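Local coordinates for beta-ketoacyl-[acyl-carrier-protein] synthase FabY (Pseudomonas aeruginosa, PDB 4CW4) that catalyses the condensation of acetyl-CoA with malonyl-ACP to form acetoacetyl-ACP, the primer that initiates bacterial fatty acid synthesis, at residues R92-P96 with Q97-P101; F122-P126 with K127-E131. All blocks are in the same frame, centred on the assembly; numbering follows the deposited sequence. Where two conformers were deposited one is given.

Interaction 1: R92-P96 with Q97-P101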
loop_
_atom_site.group_PDB
_atom_site.type_symbol
_atom_site.label_atom_id
_atom_site.label_comp_id
_atom_site.label_asym_id
_atom_site.label_seq_id
_atom_site.Cartn_x
_atom_site.Cartn_y
_atom_site.Cartn_z
ATOM N N ARG A 92 -13.153 20.384 13.972
ATOM C CA ARG A 92 -14.400 20.754 14.660
ATOM C C ARG A 92 -15.215 19.504 14.957
ATOM O O ARG A 92 -14.828 18.408 14.542
ATOM C CB ARG A 92 -15.210 21.734 13.798
ATOM C CG ARG A 92 -15.547 21.233 12.395
ATOM C CD ARG A 92 -15.900 22.408 11.473
ATOM N NE ARG A 92 -16.516 21.960 10.223
ATOM C CZ ARG A 92 -15.859 21.525 9.154
ATOM N NH1 ARG A 92 -14.527 21.514 9.121
ATOM N NH2 ARG A 92 -16.542 21.116 8.097
ATOM N N ARG A 93 -16.352 19.667 15.622
ATOM C CA ARG A 93 -17.216 18.529 15.932
ATOM C C ARG A 93 -17.652 17.868 14.629
ATOM O O ARG A 93 -17.888 18.538 13.622
ATOM C CB ARG A 93 -18.444 18.971 16.754
ATOM C CG ARG A 93 -19.172 17.828 17.478
ATOM C CD ARG A 93 -20.246 18.354 18.433
ATOM N NE ARG A 93 -20.623 17.355 19.459
ATOM C CZ ARG A 93 -21.478 16.354 19.257
ATOM N NH1 ARG A 93 -22.082 16.197 18.072
ATOM N NH2 ARG A 93 -21.748 15.505 20.242
ATOM N N ILE A 94 -17.750 16.545 14.652
ATOM C CA ILE A 94 -18.126 15.770 13.477
ATOM C C ILE A 94 -19.570 16.052 13.076
ATOM O O ILE A 94 -20.479 15.953 13.902
ATOM C CB ILE A 94 -17.961 14.266 13.739
ATOM C CG1 ILE A 94 -16.481 13.931 13.985
ATOM C CG2 ILE A 94 -18.506 13.447 12.549
ATOM C CD1 ILE A 94 -16.252 12.532 14.503
ATOM N N GLU A 95 -19.757 16.384 11.806
ATOM C CA GLU A 95 -21.045 16.854 11.288
ATOM C C GLU A 95 -21.851 15.724 10.658
ATOM O O GLU A 95 -21.306 14.678 10.308
ATOM C CB GLU A 95 -20.806 18.027 10.327
ATOM C CG GLU A 95 -20.222 19.227 11.074
ATOM C CD GLU A 95 -19.867 20.400 10.199
ATOM O OE1 GLU A 95 -20.182 20.380 8.986
ATOM O OE2 GLU A 95 -19.284 21.364 10.748
ATOM N N PRO A 96 -23.172 15.929 10.527
ATOM C CA PRO A 96 -24.050 14.817 10.151
ATOM C C PRO A 96 -23.804 14.193 8.789
ATOM O O PRO A 96 -24.210 13.056 8.561
ATOM C CB PRO A 96 -25.452 15.430 10.167
ATOM C CG PRO A 96 -25.338 16.734 10.836
ATOM C CD PRO A 96 -23.918 17.153 10.863
ATOM N N GLN A 97 -23.169 14.925 7.889
ATOM C CA GLN A 97 -22.879 14.406 6.569
ATOM C C GLN A 97 -21.874 13.236 6.617
ATOM O O GLN A 97 -21.716 12.521 5.632
ATOM C CB GLN A 97 -22.413 15.517 5.618
ATOM C CG GLN A 97 -21.108 16.237 5.995
ATOM C CD GLN A 97 -21.324 17.459 6.860
ATOM O OE1 GLN A 97 -22.338 17.578 7.554
ATOM N NE2 GLN A 97 -20.361 18.383 6.831
ATOM N N TYR A 98 -21.200 13.065 7.757
ATOM C CA TYR A 98 -20.338 11.901 8.011
ATOM C C TYR A 98 -21.033 10.839 8.845
ATOM O O TYR A 98 -21.159 9.686 8.432
ATOM C CB TYR A 98 -19.040 12.324 8.723
ATOM C CG TYR A 98 -18.293 13.349 7.933
ATOM C CD1 TYR A 98 -17.440 12.975 6.913
ATOM C CD2 TYR A 98 -18.477 14.691 8.168
ATOM C CE1 TYR A 98 -16.779 13.916 6.150
ATOM C CE2 TYR A 98 -17.824 15.637 7.421
ATOM C CZ TYR A 98 -16.981 15.250 6.417
ATOM O OH TYR A 98 -16.368 16.241 5.697
ATOM N N LEU A 99 -21.435 11.232 10.044
ATOM C CA LEU A 99 -22.034 10.327 11.026
ATOM C C LEU A 99 -22.498 11.148 12.218
ATOM O O LEU A 99 -22.132 12.324 12.356
ATOM C CB LEU A 99 -21.016 9.283 11.500
ATOM C CG LEU A 99 -19.689 9.848 12.016
ATOM C CD1 LEU A 99 -19.704 9.909 13.542
ATOM C CD2 LEU A 99 -18.489 9.053 11.515
ATOM N N ASP A 100 -23.314 10.539 13.070
ATOM C CA ASP A 100 -23.702 11.168 14.307
ATOM C C ASP A 100 -22.852 10.551 15.407
ATOM O O ASP A 100 -23.051 9.389 15.756
ATOM C CB ASP A 100 -25.188 10.916 14.573
ATOM C CG ASP A 100 -25.699 11.602 15.827
ATOM O OD1 ASP A 100 -24.900 11.978 16.707
ATOM O OD2 ASP A 100 -26.937 11.721 15.937
ATOM N N PRO A 101 -21.946 11.337 16.007
ATOM C CA PRO A 101 -21.040 10.700 16.962
ATOM C C PRO A 101 -21.714 10.336 18.280
ATOM O O PRO A 101 -21.058 9.758 19.130
ATOM C CB PRO A 101 -19.941 11.759 17.149
ATOM C CG PRO A 101 -20.680 13.043 16.923
ATOM C CD PRO A 101 -21.612 12.762 15.802
HETATM O O HOH W 1 -24.330 14.226 18.034
#
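Arg93 reaches Pro101 with its chain stretched out and CG anti to the backbone N (chi1 -163°), which carries NH1 to 3.6 Å from Pro101 CG. In the plane of the same guanidinium, water 1 accepts from NH1 and donates to Asp100 OD1, while NH2 forms a salt bridge with Asp102. Ile94 turns its CG2 branch inward to Leu99 CG at 3.8 Å, and CB of Tyr98 also lies against this methyl; helix 319-327 packs on the pair through Ile322. Glu95 is held by both carboxylate oxygens. Glu95 OE2 forms a salt bridge with Arg92 NE (2.9 Å), which approaches from above the carboxylate plane, and Glu95 OE1 accepts Gln97 NE2 at 2.9 Å on the anti side, somewhat out of plane, besides bonding to Thr175. The bend of Gln97 at chi2 (-91°) folds its amide back beside the Glu95 stem, the two flat groups inclined by 64°. The Glu95 backbone O receives Tyr98 N at 3.0 Å and, weakly, Leu99 N at 3.5 Å. Pro96 and Gln97 occupy the corners. A beta turn with proline at its second position, its first carbonyl also reached weakly from the residue after the turn, is thereby formed just beyond strand 91-93.

Interaction 2: F122-P126 with K127-E131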
loop_
_atom_site.group_PDB
_atom_site.type_symbol
_atom_site.label_atom_id
_atom_site.label_comp_id
_atom_site.label_asym_id
_atom_site.label_seq_id
_atom_site.Cartn_x
_atom_site.Cartn_y
_atom_site.Cartn_z
ATOM N N PHE A 122 -43.877 -16.318 15.773
ATOM C CA PHE A 122 -44.037 -15.226 14.832
ATOM C C PHE A 122 -44.290 -15.785 13.451
ATOM O O PHE A 122 -44.010 -16.962 13.185
ATOM C CB PHE A 122 -42.807 -14.320 14.836
ATOM C CG PHE A 122 -41.518 -15.049 14.575
ATOM C CD1 PHE A 122 -41.083 -15.279 13.280
ATOM C CD2 PHE A 122 -40.733 -15.501 15.628
ATOM C CE1 PHE A 122 -39.898 -15.946 13.037
ATOM C CE2 PHE A 122 -39.561 -16.173 15.392
ATOM C CZ PHE A 122 -39.133 -16.394 14.099
ATOM N N LYS A 123 -44.847 -14.954 12.582
ATOM C CA LYS A 123 -44.957 -15.331 11.183
ATOM C C LYS A 123 -43.833 -14.680 10.414
ATOM O O LYS A 123 -43.357 -13.593 10.763
ATOM C CB LYS A 123 -46.305 -14.938 10.596
ATOM C CG LYS A 123 -46.479 -13.473 10.344
ATOM C CD LYS A 123 -47.947 -13.174 10.119
ATOM C CE LYS A 123 -48.162 -11.824 9.471
ATOM N NZ LYS A 123 -49.610 -11.643 9.165
ATOM N N ALA A 124 -43.407 -15.367 9.367
ATOM C CA ALA A 124 -42.282 -14.908 8.582
ATOM C C ALA A 124 -42.348 -15.454 7.179
ATOM O O ALA A 124 -42.987 -16.461 6.922
ATOM C CB ALA A 124 -41.001 -15.343 9.223
ATOM N N SER A 125 -41.664 -14.770 6.270
ATOM C CA SER A 125 -41.437 -15.268 4.928
ATOM C C SER A 125 -40.388 -16.375 5.012
ATOM O O SER A 125 -39.308 -16.157 5.563
ATOM C CB SER A 125 -40.928 -14.139 4.031
ATOM O OG SER A 125 -41.746 -12.990 4.145
ATOM N N PRO A 126 -40.696 -17.570 4.481
ATOM C CA PRO A 126 -39.714 -18.648 4.588
ATOM C C PRO A 126 -38.365 -18.323 3.939
ATOM O O PRO A 126 -37.344 -18.867 4.375
ATOM C CB PRO A 126 -40.412 -19.840 3.910
ATOM C CG PRO A 126 -41.554 -19.281 3.185
ATOM C CD PRO A 126 -41.957 -18.033 3.877
ATOM N N LYS A 127 -38.340 -17.449 2.937
ATOM C CA LYS A 127 -37.070 -17.082 2.313
ATOM C C LYS A 127 -36.160 -16.270 3.235
ATOM O O LYS A 127 -34.977 -16.125 2.962
ATOM C CB LYS A 127 -37.288 -16.316 1.001
ATOM C CG LYS A 127 -37.443 -17.198 -0.260
ATOM C CD LYS A 127 -36.338 -18.268 -0.439
ATOM C CE LYS A 127 -34.907 -17.721 -0.313
ATOM N NZ LYS A 127 -33.893 -18.796 -0.038
ATOM N N GLN A 128 -36.708 -15.721 4.314
ATOM C CA GLN A 128 -35.903 -14.929 5.247
ATOM C C GLN A 128 -35.445 -15.731 6.455
ATOM O O GLN A 128 -34.753 -15.211 7.315
ATOM C CB GLN A 128 -36.685 -13.701 5.723
ATOM C CG GLN A 128 -36.983 -12.682 4.622
ATOM C CD GLN A 128 -37.530 -11.369 5.151
ATOM O OE1 GLN A 128 -38.143 -11.313 6.224
ATOM N NE2 GLN A 128 -37.293 -10.292 4.402
ATOM N N LEU A 129 -35.852 -16.997 6.542
ATOM C CA LEU A 129 -35.457 -17.830 7.661
ATOM C C LEU A 129 -34.045 -18.373 7.440
ATOM O O LEU A 129 -33.619 -18.539 6.293
ATOM C CB LEU A 129 -36.432 -19.001 7.819
ATOM C CG LEU A 129 -37.855 -18.560 8.188
ATOM C CD1 LEU A 129 -38.776 -19.731 8.331
ATOM C CD2 LEU A 129 -37.894 -17.729 9.479
ATOM N N PRO A 130 -33.322 -18.664 8.538
ATOM C CA PRO A 130 -31.990 -19.261 8.380
ATOM C C PRO A 130 -31.993 -20.536 7.555
ATOM O O PRO A 130 -32.979 -21.294 7.556
ATOM C CB PRO A 130 -31.564 -19.586 9.818
ATOM C CG PRO A 130 -32.390 -18.695 10.682
ATOM C CD PRO A 130 -33.711 -18.583 9.959
ATOM N N GLU A 131 -30.890 -20.741 6.841
ATOM C CA GLU A 131 -30.655 -21.969 6.095
ATOM C C GLU A 131 -29.378 -22.571 6.589
ATOM O O GLU A 131 -28.373 -21.871 6.684
ATOM C CB GLU A 131 -30.545 -21.712 4.602
ATOM C CG GLU A 131 -31.816 -21.154 4.026
ATOM C CD GLU A 131 -31.719 -20.934 2.546
ATOM O OE1 GLU A 131 -31.564 -21.935 1.801
ATOM O OE2 GLU A 131 -31.779 -19.753 2.140
HETATM O O HOH W 2 -40.400 -12.340 7.070
HETATM O O HOH W 3 -34.927 -20.013 3.730
#
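Leu129 sets CG anti to its carbonyl carbon (chi1 -65°) and then runs CD1 straight on from CA (chi2 180°), a shape that splits the two methyls between different partners: CD2 meets Ala124 CB at 3.9 Å, and CD1 lies 4.0 Å from Pro126 CA. CD2 also points to the Phe122 ring, more distantly, at the edge near CE1. Gln128 has the same first torsion, and its extended chain brings OE1 to water 2, which donates to it at 2.6 Å and accepts from Ser125 N. That oxygen additionally accepts the backbone N of Glu111 of the second subunit. Two successive backbone bonds wind the turn: Gln128 N to Ser125 O at 2.9 Å and Leu129 N to Pro126 O at 3.2 Å, each spanning three residues as in a 3-10 helix. Water 3 links Pro126 O with Leu129 O. Farther along, Lys127 NZ and Glu131 OE2 form a salt bridge whose hydrogen bond is weak (3.2 Å), the oxygen being shared with Lys108 of the second subunit. The 3-10 turn follows strand 120-124, outermost within this chain of a three-stranded antiparallel sheet, with Leu129 packed on Val147 and Val149 of adjoining strand 147-151, and the second subunit against Gln128 and Pro130.

Followed from the N terminus, the chain illustrates how short turns redirect it after successive strands. Interaction 1 closes first, rounding the chain after strand 91-93, whose antiparallel partner is 169-171, on the way to strand 104-112. Interaction 2 then opens at the end of strand 120-124 and winds the start of the connection toward 138-141. The two are in series, neither nested nor crossing, and their nearest atoms are about 26 Å apart. No residue of the partner subunit touches the first, which rests against helix 319-327; the second, farther from the chain's centre, meets the partner subunit of the homodimer. Both lie away from the predicted active-site residues.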